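Local coordinates for protein TP_0956 (Treponema pallidum subsp. pallidum, PDB 3U64) that probably serves as the tetratricopeptide-repeat T-component of a TRAP transporter, a lipoprotein that is likely to work through binding other proteins, at residues Y116-L121 / G127-V132; E131-D136 / V179-M184; E187-L192 / G199-V204; K53-L58 / S69-R74; S47-L52 / I77-A82. All coordinates share one frame; numbering follows the deposited sequence.

In the fold
The first loop is closed by contact 5, which joins helix 41-61 to helix 66-89. Contact 4 lies within that loop and binds the same two helices nearer their turn. The two centres are about 10 Å apart, and both contacts touch the second subunit. Contact 1 comes next, at the end of helix 96-124, and folds the short helix 128-132 against it. Side-chain oxygens link it back to contact 4. Contact 2 begins on residues that contact 1 also uses, Glu131 and Val132, and carries this corner across to helix 176-192. Contact 3 then pairs that helix with helix 196-211. Contacts 3 and 5 lie on opposite sides of the chain's centre.

Contact 1 of 5, residues Y116-L121 / G127-V132; sequences YALSSL and GFTREV. With SO4 (sulfate ion), chain C.
Segment 116-121 and the short helix 128-132 run nearly crosswise, 103° apart in direction, and their axes come within 10.3 Å. Phe128 carries most of the packing, against Leu121 and Leu118. Leu121 CB sits squarely over one face of the Phe128 ring, 3.9 Å from the centroid and only 5° off the ring normal. This is a CH-pi contact. Farther out, Leu121 CD1 comes down on the end of the ring, 3.7 Å from Phe128 CZ. Phe128 CG lies opposite the backbone N (chi1 -177°), which directs the ring at the long helix. Leu118 adds a second apolar touch, its CD1 meeting Phe128 CE2 obliquely at 3.9 Å. The other branch, Leu118 CD2, rests against Thr129 OG1 at 3.8 Å in van der Waals contact.

The pair forms a sharp corner in the all-helical fold: helix 96-124 ends, and Gly127 is the N-cap of the next helix. Glu122, in the last turn of helix 96-124, accepts hydrogen bonds from the backbone N of Gly127 and of Thr129. The Phe128 ring also packs on Val143 and Leu144 of helix 137-144, while Leu121 packs on helix 152-166.

On the exposed side, the extended Arg130 chain reaches a sulfate ion, probably taken from the crystallisation liquor. All three bonds are weak and bent. Arg130 NE lies 2.9 Å from sulfate O2 and 3.2 Å from O3, and Arg130 NH2 lies 3.1 Å from O3. Arg139 binds the same ion, and its NH2 also forms a salt bridge with Glu131.

Contact 2 of 5, residues E131-D136 / V179-M184; sequences EVFSGD and VHAAVM
Ala181 CB is the point on which the tight half of this contact converges. It lies 3.4 Å from the backbone O of Val132 and 3.8 Å from CE1 of Phe133. The methyl meets the Phe133 ring obliquely. Val132 CG2 stands farther back, 4.4 Å from Ala181 CB. With a small residue at this position of helix 176-192, the backbones come close, and the CA atoms of Val132 and Ala181 are 6.3 Å apart. Val132 CG1 lies 3.6 Å above the plane of the Phe133 ring, toward its rim, so the two neighbouring side chains also pack against each other.

The chain is held differently where it leaves the helix and turns toward solvent. Ser134 OG donates to Glu131 O over 2.7 Å, in the carbonyl plane. Ser134 OG in turn accepts from Asp136 N at 3.1 Å, forming an ST turn that passes through exposed Gly135 to the N-cap Asp136. Asp136 OD1 caps the next helix at the backbone N of Arg139.

Neighbouring helices enclose the contact. Leu140 of helix 137-144 touches both Val132 and His180, Tyr162 of helix 152-166 packs on Ala182, and Val183 faces helix 196-211.

Contact 3 of 5, residues E187-L192 / G199-V204; sequences ERACDL and GAVWNV
Cys190 meets Val201 and Trp202 across an antiparallel helix hairpin, a pairing that suits the tetratricopeptide-repeat type of fold named for this protein. The segment axes approach to 9.4 Å, with a crossing angle of -149°. The CA atoms of Cys190 and Val201 are 6.7 Å apart.

From its CB outward, Cys190 is laid against the indole. Its CB is 3.7 Å from both CZ2 and CH2 of Trp202, placed off-centre above the six-membered ring. The next atom lies nearer the middle. Cys190 SG stands 3.5 Å from the centroid of that ring and 5° off its normal, a sulfur-aromatic contact over the face. SG is opposite the carbonyl carbon (chi1 -76°), which sends it across to the partner helix. There it also touches Val201 CG1, at 3.6 Å. The sulfur is thus wedged between an aromatic face and a methyl group.

The indole is fixed in several ways. Trp202 NE1 donates to the backbone O of Pro194 in the connecting turn, and the CA of Gly199 lies in plane at the ring edge. His229 of helix 220-233 stacks with the Trp202 ring, so the hairpin is tied to the helix that follows. Leu205 packs on Cys190, and Leu186 on Val201. Ala189 completes the apolar seam more loosely, its CB 4.4 Å from Val201 CG1.

Contact 4 of 5, residues K53-L58 / S69-R74; sequences KVYEAL and SLAVGR
Tyr55 and Val72 mark the close approach in an antiparallel pair of helices, 41-61 and 66-89, joined by a short turn. Their CA atoms are 5.6 Å apart, and the segment axes cross at -149°.

The contact between the segments is apolar. Tyr55 CB lies against Val72 CG2 at 4.0 Å. Farther along, the tyrosine ring passes Ala71 obliquely, its CE2 4.0 Å from the Ala71 CB. Val72 holds CG1 between its backbone N and carbonyl carbon (chi1 67°). That puts CG2 opposite the N, where it presses on the neighbouring backbone, 3.7 Å from Glu56 N. The CB of Glu56 meets the same methyl.

The polar contacts run beside this seam. The Glu56 chain is extended and carries its carboxylate to several partners. Tyr76 OH binds OE1, and Tyr116 OH of helix 96-124 probably bonds to OE2. Lys53 bridges two subunits: besides Glu56, its NZ forms a salt bridge with Glu38 of the second subunit and a hydrogen bond with Val34 O of that subunit. Within the segment, Lys53 NZ meets Glu56 OE1 at 2.7 Å, from above the carboxylate plane.

Contact 5 of 5, residues S47-L52 / I77-A82; sequences SLPLVL and IMYANA
Leu52 N donates to Leu48 O over 2.8 Å, one turn back in helix 41-61. Both residues touch Tyr79 of the other segment. The contact joins the two arms of an antiparallel helix hairpin farther from the turn than contact 4. Here the segment axes are 11.3 Å apart, and one large side chain spans the distance.

That side chain is Tyr79, whose CG lies opposite the backbone N (chi1 -177°), so the ring extends toward helix 41-61. Leu52 crosses it at about a right angle. Its CD2 lies over one face, 4.2 Å from the Tyr79 centroid and 26° off the normal, in a CH-pi contact. Leu48 CB reaches CD1 of Tyr79 obliquely at 4.1 Å. Pro49 sits where helix 41-61 kinks. The partner helix has a wider pi-type turn at 80-82.

This hairpin also lines the subunit interfaces. Leu43 of the second subunit packs on both Leu52 and Tyr79. Leu50 packs on Leu50 of the third subunit. On the other arm, Ala80 packs on Leu109 and Tyr110 of helix 96-124. At the far end of the tyrosine, the hydroxyl OH lies 4.0 Å from Pro49 CG.

Contact 1 of 5, residues Y116-L121 / G127-V132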
# COMPACT_ATOMS: atom_id res chain seq x y z
N TYR A 116 13.64 18.99 2.45
CA TYR A 116 14.36 18.18 1.48
C TYR A 116 14.73 19.01 0.24
O TYR A 116 15.87 18.95 -0.22
CB TYR A 116 13.54 16.96 1.06
CG TYR A 116 13.64 15.80 2.02
CD1 TYR A 116 14.79 15.59 2.77
CD2 TYR A 116 12.60 14.89 2.15
CE1 TYR A 116 14.88 14.51 3.65
CE2 TYR A 116 12.69 13.82 3.01
CZ TYR A 116 13.82 13.63 3.76
OH TYR A 116 13.89 12.55 4.61
N ALA A 117 13.79 19.79 -0.28
CA ALA A 117 14.06 20.60 -1.48
C ALA A 117 15.06 21.70 -1.17
O ALA A 117 15.94 22.03 -1.97
CB ALA A 117 12.77 21.18 -2.08
N LEU A 118 14.93 22.26 0.03
CA LEU A 118 15.83 23.32 0.48
C LEU A 118 17.29 22.82 0.48
O LEU A 118 18.22 23.61 0.34
CB LEU A 118 15.42 23.79 1.87
CG LEU A 118 16.27 24.85 2.57
CD1 LEU A 118 16.32 26.14 1.73
CD2 LEU A 118 15.71 25.11 3.96
N SER A 119 17.51 21.51 0.62
CA SER A 119 18.90 21.04 0.65
C SER A 119 19.54 21.12 -0.73
O SER A 119 20.76 21.16 -0.85
CB SER A 119 19.06 19.67 1.31
OG SER A 119 18.34 18.67 0.62
N SER A 120 18.73 21.19 -1.78
CA SER A 120 19.24 21.51 -3.11
C SER A 120 19.85 22.92 -3.13
O SER A 120 20.95 23.10 -3.64
CB SER A 120 18.15 21.34 -4.18
OG SER A 120 18.42 22.12 -5.34
N LEU A 121 19.16 23.91 -2.55
CA LEU A 121 19.74 25.25 -2.41
C LEU A 121 20.96 25.26 -1.49
O LEU A 121 21.97 25.92 -1.78
CB LEU A 121 18.69 26.29 -1.96
CG LEU A 121 17.66 26.56 -3.07
CD1 LEU A 121 16.43 27.31 -2.60
CD2 LEU A 121 18.30 27.29 -4.23
N GLY A 127 25.41 27.63 3.46
CA GLY A 127 25.08 28.69 4.40
C GLY A 127 23.76 29.34 4.04
O GLY A 127 23.27 30.23 4.75
N PHE A 128 23.17 28.87 2.93
CA PHE A 128 21.92 29.41 2.40
C PHE A 128 20.79 29.40 3.43
O PHE A 128 20.02 30.36 3.54
CB PHE A 128 21.48 28.62 1.15
CG PHE A 128 20.24 29.17 0.48
CD1 PHE A 128 20.34 29.93 -0.69
CD2 PHE A 128 18.96 28.93 1.02
CE1 PHE A 128 19.18 30.45 -1.31
CE2 PHE A 128 17.81 29.45 0.41
CZ PHE A 128 17.91 30.20 -0.76
N THR A 129 20.69 28.29 4.17
CA THR A 129 19.63 28.11 5.15
C THR A 129 19.73 29.08 6.33
O THR A 129 18.72 29.59 6.80
CB THR A 129 19.60 26.65 5.68
OG1 THR A 129 19.41 25.76 4.58
CG2 THR A 129 18.46 26.47 6.68
N ARG A 130 20.95 29.32 6.80
CA ARG A 130 21.17 30.26 7.90
C ARG A 130 20.82 31.68 7.45
O ARG A 130 20.21 32.45 8.19
CB ARG A 130 22.62 30.19 8.36
CG ARG A 130 22.86 30.71 9.78
CD ARG A 130 24.17 30.17 10.34
NE ARG A 130 24.36 30.42 11.77
CZ ARG A 130 23.91 29.62 12.74
NH1 ARG A 130 23.24 28.52 12.44
NH2 ARG A 130 24.14 29.93 14.01
N GLU A 131 21.21 32.02 6.23
CA GLU A 131 20.95 33.35 5.71
C GLU A 131 19.47 33.55 5.48
O GLU A 131 18.88 34.51 5.96
CB GLU A 131 21.71 33.57 4.39
CG GLU A 131 23.20 33.46 4.55
CD GLU A 131 23.72 34.38 5.64
OE1 GLU A 131 23.54 35.61 5.50
OE2 GLU A 131 24.28 33.87 6.64
N VAL A 132 18.87 32.62 4.75
CA VAL A 132 17.51 32.81 4.27
C VAL A 132 16.53 32.88 5.45
O VAL A 132 15.51 33.53 5.38
CB VAL A 132 17.09 31.72 3.24
CG1 VAL A 132 16.63 30.44 3.93
CG2 VAL A 132 16.02 32.24 2.31
S SO4 C . 23.69 33.85 12.59
O1 SO4 C . 24.29 35.17 12.77
O2 SO4 C . 24.19 33.26 11.35
O3 SO4 C . 24.10 33.00 13.71
O4 SO4 C . 22.23 33.97 12.57

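Contact 2 of 5, residues E131-D136 / V179-M184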
# COMPACT_ATOMS: atom_id res chain seq x y z
N GLU A 131 21.21 32.02 6.23
CA GLU A 131 20.95 33.35 5.71
C GLU A 131 19.47 33.55 5.48
O GLU A 131 18.88 34.51 5.96
CB GLU A 131 21.71 33.57 4.39
CG GLU A 131 23.20 33.46 4.55
CD GLU A 131 23.72 34.38 5.64
OE1 GLU A 131 23.54 35.61 5.50
OE2 GLU A 131 24.28 33.87 6.64
N VAL A 132 18.87 32.62 4.75
CA VAL A 132 17.51 32.81 4.27
C VAL A 132 16.53 32.88 5.45
O VAL A 132 15.51 33.53 5.38
CB VAL A 132 17.09 31.72 3.24
CG1 VAL A 132 16.63 30.44 3.93
CG2 VAL A 132 16.02 32.24 2.31
N PHE A 133 16.86 32.21 6.55
CA PHE A 133 15.99 32.25 7.73
C PHE A 133 16.52 33.15 8.85
O PHE A 133 16.08 33.05 9.99
CB PHE A 133 15.75 30.84 8.27
CG PHE A 133 14.91 29.97 7.37
CD1 PHE A 133 13.60 30.34 7.05
CD2 PHE A 133 15.40 28.78 6.88
CE1 PHE A 133 12.83 29.54 6.23
CE2 PHE A 133 14.61 27.97 6.06
CZ PHE A 133 13.33 28.35 5.74
N SER A 134 17.47 34.03 8.52
CA SER A 134 18.12 34.89 9.51
C SER A 134 17.17 35.90 10.17
O SER A 134 17.44 36.39 11.27
CB SER A 134 19.28 35.64 8.86
OG SER A 134 18.81 36.46 7.80
N GLY A 135 16.06 36.22 9.51
CA GLY A 135 15.19 37.30 9.94
C GLY A 135 15.76 38.68 9.61
O GLY A 135 15.14 39.71 9.89
N ASP A 136 16.96 38.69 9.02
CA ASP A 136 17.62 39.91 8.58
C ASP A 136 17.32 40.13 7.11
O ASP A 136 17.77 39.36 6.26
CB ASP A 136 19.14 39.77 8.79
CG ASP A 136 19.93 41.01 8.35
OD1 ASP A 136 19.50 41.72 7.41
OD2 ASP A 136 21.00 41.25 8.94
N VAL A 179 7.64 31.99 7.18
CA VAL A 179 6.63 32.37 6.20
C VAL A 179 7.13 33.46 5.27
O VAL A 179 7.04 33.34 4.04
CB VAL A 179 5.34 32.85 6.89
CG1 VAL A 179 4.39 33.45 5.87
CG2 VAL A 179 4.68 31.71 7.65
N HIS A 180 7.66 34.54 5.85
CA HIS A 180 8.20 35.62 5.05
C HIS A 180 9.32 35.15 4.09
O HIS A 180 9.33 35.52 2.92
CB HIS A 180 8.70 36.77 5.94
CG HIS A 180 9.21 37.93 5.16
ND1 HIS A 180 8.40 38.72 4.37
CD2 HIS A 180 10.47 38.42 5.00
CE1 HIS A 180 9.12 39.65 3.78
NE2 HIS A 180 10.39 39.49 4.15
N ALA A 181 10.23 34.32 4.58
CA ALA A 181 11.29 33.77 3.73
C ALA A 181 10.73 32.95 2.57
O ALA A 181 11.24 33.00 1.45
CB ALA A 181 12.26 32.93 4.56
N ALA A 182 9.69 32.17 2.85
CA ALA A 182 9.09 31.32 1.82
C ALA A 182 8.51 32.16 0.68
O ALA A 182 8.75 31.89 -0.50
CB ALA A 182 8.00 30.41 2.43
N VAL A 183 7.75 33.18 1.04
CA VAL A 183 7.14 34.05 0.05
C VAL A 183 8.21 34.79 -0.74
O VAL A 183 8.10 34.88 -1.96
CB VAL A 183 6.15 35.04 0.69
CG1 VAL A 183 5.61 36.00 -0.36
CG2 VAL A 183 5.00 34.27 1.35
N MET A 184 9.25 35.28 -0.05
CA MET A 184 10.35 35.95 -0.75
C MET A 184 11.04 35.01 -1.75
O MET A 184 11.46 35.45 -2.82
CB MET A 184 11.36 36.55 0.24
CG MET A 184 10.82 37.69 1.12
SD MET A 184 10.11 39.07 0.17
CE MET A 184 8.36 38.81 0.47

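Contact 3 of 5, residues E187-L192 / G199-V204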
# COMPACT_ATOMS: atom_id res chain seq x y z
N GLU A 187 8.61 34.94 -4.63
CA GLU A 187 8.73 36.19 -5.36
C GLU A 187 10.04 36.29 -6.14
O GLU A 187 10.08 36.90 -7.20
CB GLU A 187 8.59 37.39 -4.44
CG GLU A 187 7.19 37.52 -3.91
CD GLU A 187 7.03 38.73 -3.04
OE1 GLU A 187 8.00 39.52 -2.91
OE2 GLU A 187 5.93 38.88 -2.47
N ARG A 188 11.09 35.67 -5.63
CA ARG A 188 12.36 35.67 -6.35
C ARG A 188 12.29 34.79 -7.61
O ARG A 188 12.82 35.16 -8.65
CB ARG A 188 13.52 35.25 -5.46
CG ARG A 188 14.82 35.12 -6.20
CD ARG A 188 15.33 36.45 -6.77
NE ARG A 188 16.67 36.26 -7.35
CZ ARG A 188 17.24 37.05 -8.25
NH1 ARG A 188 16.61 38.12 -8.70
NH2 ARG A 188 18.45 36.76 -8.71
N ALA A 189 11.64 33.63 -7.50
CA ALA A 189 11.39 32.77 -8.66
C ALA A 189 10.61 33.51 -9.74
O ALA A 189 10.90 33.38 -10.93
CB ALA A 189 10.62 31.51 -8.24
N CYS A 190 9.62 34.30 -9.33
CA CYS A 190 8.84 35.12 -10.27
C CYS A 190 9.68 36.10 -11.05
O CYS A 190 9.51 36.22 -12.27
CB CYS A 190 7.75 35.94 -9.56
SG CYS A 190 6.37 34.97 -9.11
N ASP A 191 10.55 36.82 -10.34
CA ASP A 191 11.45 37.79 -10.96
C ASP A 191 12.36 37.09 -11.95
O ASP A 191 12.55 37.56 -13.07
CB ASP A 191 12.32 38.50 -9.90
CG ASP A 191 11.50 39.27 -8.88
OD1 ASP A 191 10.40 39.74 -9.24
OD2 ASP A 191 11.94 39.41 -7.72
N LEU A 192 12.91 35.95 -11.53
CA LEU A 192 13.85 35.19 -12.34
C LEU A 192 13.20 34.62 -13.60
O LEU A 192 13.79 34.66 -14.69
CB LEU A 192 14.43 34.04 -11.50
CG LEU A 192 15.65 34.45 -10.67
CD1 LEU A 192 16.08 33.38 -9.67
CD2 LEU A 192 16.82 34.84 -11.63
N GLY A 199 3.12 29.48 -15.28
CA GLY A 199 2.73 30.41 -14.23
C GLY A 199 2.42 29.79 -12.87
O GLY A 199 1.75 30.42 -12.05
N ALA A 200 2.91 28.58 -12.61
CA ALA A 200 2.60 27.89 -11.34
C ALA A 200 2.94 28.70 -10.07
O ALA A 200 2.26 28.57 -9.04
CB ALA A 200 3.31 26.55 -11.30
N VAL A 201 4.00 29.51 -10.13
CA VAL A 201 4.39 30.32 -8.98
C VAL A 201 3.31 31.35 -8.64
O VAL A 201 2.98 31.55 -7.47
CB VAL A 201 5.73 31.05 -9.20
CG1 VAL A 201 6.24 31.62 -7.87
CG2 VAL A 201 6.75 30.12 -9.83
N TRP A 202 2.75 31.99 -9.66
CA TRP A 202 1.73 33.01 -9.48
C TRP A 202 0.50 32.42 -8.84
O TRP A 202 -0.22 33.11 -8.11
CB TRP A 202 1.33 33.62 -10.81
CG TRP A 202 2.47 34.27 -11.48
CD1 TRP A 202 3.13 33.83 -12.59
CD2 TRP A 202 3.12 35.48 -11.08
NE1 TRP A 202 4.14 34.69 -12.90
CE2 TRP A 202 4.16 35.72 -12.00
CE3 TRP A 202 2.90 36.39 -10.04
CZ2 TRP A 202 4.99 36.84 -11.92
CZ3 TRP A 202 3.74 37.51 -9.96
CH2 TRP A 202 4.77 37.72 -10.89
N ASN A 203 0.26 31.15 -9.14
CA ASN A 203 -0.86 30.43 -8.56
C ASN A 203 -0.72 30.30 -7.04
O ASN A 203 -1.63 30.63 -6.28
CB ASN A 203 -1.02 29.06 -9.24
CG ASN A 203 -2.24 28.30 -8.75
OD1 ASN A 203 -2.13 27.19 -8.22
ND2 ASN A 203 -3.40 28.91 -8.88
N VAL A 204 0.43 29.82 -6.58
CA VAL A 204 0.67 29.70 -5.15
C VAL A 204 0.65 31.08 -4.48
O VAL A 204 0.12 31.23 -3.38
CB VAL A 204 1.97 28.96 -4.83
CG1 VAL A 204 2.21 28.91 -3.34
CG2 VAL A 204 1.92 27.55 -5.40

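Contact 4 of 5, residues K53-L58 / S69-R74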
# COMPACT_ATOMS: atom_id res chain seq x y z
N LYS A 53 9.76 6.49 -0.15
CA LYS A 53 10.80 5.93 0.69
C LYS A 53 12.08 5.64 -0.09
O LYS A 53 13.18 5.93 0.40
CB LYS A 53 10.28 4.70 1.42
CG LYS A 53 9.27 5.04 2.53
CD LYS A 53 10.02 5.45 3.77
CE LYS A 53 9.53 6.77 4.32
NZ LYS A 53 10.59 7.39 5.19
N VAL A 54 11.95 5.12 -1.30
CA VAL A 54 13.12 4.87 -2.14
C VAL A 54 13.85 6.16 -2.52
O VAL A 54 15.07 6.24 -2.41
CB VAL A 54 12.78 4.06 -3.39
CG1 VAL A 54 13.95 4.05 -4.36
CG2 VAL A 54 12.40 2.62 -3.00
N TYR A 55 13.10 7.17 -2.95
CA TYR A 55 13.75 8.44 -3.29
C TYR A 55 14.42 9.01 -2.07
O TYR A 55 15.52 9.54 -2.14
CB TYR A 55 12.73 9.45 -3.82
CG TYR A 55 12.49 9.33 -5.30
CD1 TYR A 55 11.57 8.42 -5.81
CD2 TYR A 55 13.16 10.15 -6.19
CE1 TYR A 55 11.34 8.31 -7.18
CE2 TYR A 55 12.93 10.06 -7.57
CZ TYR A 55 12.02 9.14 -8.05
OH TYR A 55 11.80 9.06 -9.41
N GLU A 56 13.74 8.90 -0.94
CA GLU A 56 14.26 9.44 0.28
C GLU A 56 15.59 8.78 0.59
O GLU A 56 16.55 9.46 0.94
CB GLU A 56 13.26 9.24 1.42
CG GLU A 56 13.42 10.17 2.58
CD GLU A 56 12.26 10.04 3.57
OE1 GLU A 56 11.39 9.18 3.31
OE2 GLU A 56 12.21 10.78 4.57
N ALA A 57 15.66 7.45 0.45
CA ALA A 57 16.90 6.73 0.72
C ALA A 57 18.02 7.11 -0.28
O ALA A 57 19.17 7.30 0.10
CB ALA A 57 16.66 5.22 0.73
N LEU A 58 17.66 7.25 -1.55
CA LEU A 58 18.62 7.67 -2.55
C LEU A 58 19.18 9.03 -2.20
O LEU A 58 20.38 9.28 -2.31
CB LEU A 58 17.98 7.71 -3.93
CG LEU A 58 17.70 6.33 -4.51
CD1 LEU A 58 17.12 6.42 -5.92
CD2 LEU A 58 18.99 5.52 -4.51
N SER A 69 17.51 15.70 -4.22
CA SER A 69 16.97 16.58 -3.19
C SER A 69 15.64 17.16 -3.62
O SER A 69 14.65 17.05 -2.90
CB SER A 69 17.95 17.71 -2.86
OG SER A 69 19.01 17.23 -2.05
N LEU A 70 15.62 17.79 -4.80
CA LEU A 70 14.39 18.39 -5.31
C LEU A 70 13.30 17.35 -5.54
O LEU A 70 12.15 17.54 -5.12
CB LEU A 70 14.66 19.16 -6.62
CG LEU A 70 13.44 19.88 -7.24
CD1 LEU A 70 12.66 20.66 -6.17
CD2 LEU A 70 13.82 20.81 -8.42
N ALA A 71 13.66 16.23 -6.17
CA ALA A 71 12.66 15.24 -6.54
C ALA A 71 11.93 14.78 -5.29
O ALA A 71 10.71 14.77 -5.24
CB ALA A 71 13.29 14.05 -7.25
N VAL A 72 12.68 14.37 -4.27
CA VAL A 72 12.05 13.81 -3.09
C VAL A 72 11.23 14.87 -2.36
O VAL A 72 10.13 14.59 -1.88
CB VAL A 72 13.05 13.10 -2.16
CG1 VAL A 72 14.03 14.10 -1.54
CG2 VAL A 72 12.31 12.31 -1.07
N GLY A 73 11.73 16.11 -2.32
CA GLY A 73 10.98 17.21 -1.73
C GLY A 73 9.63 17.43 -2.40
O GLY A 73 8.60 17.50 -1.74
N ARG A 74 9.64 17.52 -3.73
CA ARG A 74 8.43 17.73 -4.51
C ARG A 74 7.43 16.60 -4.26
O ARG A 74 6.23 16.83 -4.10
CB ARG A 74 8.78 17.84 -6.02
CG ARG A 74 7.61 17.60 -6.99
CD ARG A 74 8.04 17.72 -8.45
NE ARG A 74 9.30 17.04 -8.72
CZ ARG A 74 10.26 17.51 -9.52
NH1 ARG A 74 10.10 18.67 -10.14
NH2 ARG A 74 11.38 16.81 -9.70

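Contact 5 of 5, residues S47-L52 / I77-A82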
# COMPACT_ATOMS: atom_id res chain seq x y z
N SER A 47 0.64 3.04 -4.20
CA SER A 47 2.00 2.78 -4.67
C SER A 47 2.97 3.89 -4.33
O SER A 47 4.17 3.65 -4.22
CB SER A 47 2.03 2.44 -6.17
OG SER A 47 1.33 3.41 -6.93
N LEU A 48 2.49 5.11 -4.11
CA LEU A 48 3.40 6.23 -3.88
C LEU A 48 4.28 6.11 -2.59
O LEU A 48 5.46 6.48 -2.61
CB LEU A 48 2.67 7.57 -3.95
CG LEU A 48 2.54 8.17 -5.35
CD1 LEU A 48 1.93 9.57 -5.29
CD2 LEU A 48 3.90 8.21 -6.04
N PRO A 49 3.73 5.58 -1.49
CA PRO A 49 4.56 5.51 -0.27
C PRO A 49 5.95 4.86 -0.43
O PRO A 49 6.94 5.48 -0.01
CB PRO A 49 3.68 4.75 0.72
CG PRO A 49 2.26 5.09 0.28
CD PRO A 49 2.35 5.11 -1.24
N LEU A 50 6.06 3.65 -0.99
CA LEU A 50 7.40 3.05 -1.11
C LEU A 50 8.28 3.87 -2.04
O LEU A 50 9.47 4.01 -1.80
CB LEU A 50 7.35 1.59 -1.56
CG LEU A 50 8.68 0.83 -1.66
CD1 LEU A 50 9.58 0.96 -0.40
CD2 LEU A 50 8.41 -0.64 -1.96
N VAL A 51 7.69 4.43 -3.09
CA VAL A 51 8.40 5.35 -3.97
C VAL A 51 9.01 6.54 -3.20
O VAL A 51 10.19 6.88 -3.37
CB VAL A 51 7.45 5.88 -5.06
CG1 VAL A 51 8.13 6.92 -5.91
CG2 VAL A 51 6.97 4.70 -5.92
N LEU A 52 8.21 7.17 -2.35
CA LEU A 52 8.72 8.23 -1.50
C LEU A 52 9.91 7.69 -0.70
O LEU A 52 10.96 8.32 -0.61
CB LEU A 52 7.63 8.74 -0.56
CG LEU A 52 6.77 9.95 -0.96
CD1 LEU A 52 6.45 9.94 -2.42
CD2 LEU A 52 5.48 9.95 -0.15
N ILE A 77 5.62 16.85 -0.95
CA ILE A 77 4.64 17.95 -0.99
C ILE A 77 3.38 17.60 -1.80
O ILE A 77 2.25 17.89 -1.37
CB ILE A 77 5.27 19.27 -1.51
CG1 ILE A 77 6.32 19.77 -0.52
CG2 ILE A 77 4.20 20.34 -1.72
CD1 ILE A 77 7.27 20.77 -1.09
N MET A 78 3.57 16.94 -2.94
CA MET A 78 2.44 16.52 -3.77
C MET A 78 1.64 15.41 -3.10
O MET A 78 0.41 15.43 -3.10
CB MET A 78 2.93 16.04 -5.13
CG MET A 78 3.81 17.08 -5.81
SD MET A 78 4.23 16.62 -7.51
CE MET A 78 2.68 17.04 -8.33
N TYR A 79 2.35 14.44 -2.54
CA TYR A 79 1.68 13.43 -1.76
C TYR A 79 0.90 14.07 -0.60
O TYR A 79 -0.26 13.76 -0.38
CB TYR A 79 2.66 12.42 -1.20
CG TYR A 79 1.99 11.31 -0.45
CD1 TYR A 79 1.43 10.24 -1.13
CD2 TYR A 79 1.91 11.34 0.94
CE1 TYR A 79 0.80 9.22 -0.45
CE2 TYR A 79 1.29 10.32 1.63
CZ TYR A 79 0.73 9.26 0.93
OH TYR A 79 0.10 8.24 1.60
N ALA A 80 1.55 14.96 0.14
CA ALA A 80 0.88 15.54 1.30
C ALA A 80 -0.44 16.18 0.88
O ALA A 80 -1.45 16.06 1.56
CB ALA A 80 1.76 16.55 1.99
N ASN A 81 -0.42 16.87 -0.25
CA ASN A 81 -1.63 17.54 -0.70
C ASN A 81 -2.69 16.57 -1.20
O ASN A 81 -3.80 16.52 -0.69
CB ASN A 81 -1.32 18.54 -1.81
CG ASN A 81 -2.59 19.10 -2.43
OD1 ASN A 81 -3.64 19.13 -1.80
ND2 ASN A 81 -2.50 19.53 -3.67
N ALA A 82 -2.32 15.80 -2.21
CA ALA A 82 -3.28 14.94 -2.89
C ALA A 82 -3.78 13.78 -2.02
O ALA A 82 -4.94 13.41 -2.12
CB ALA A 82 -2.69 14.41 -4.19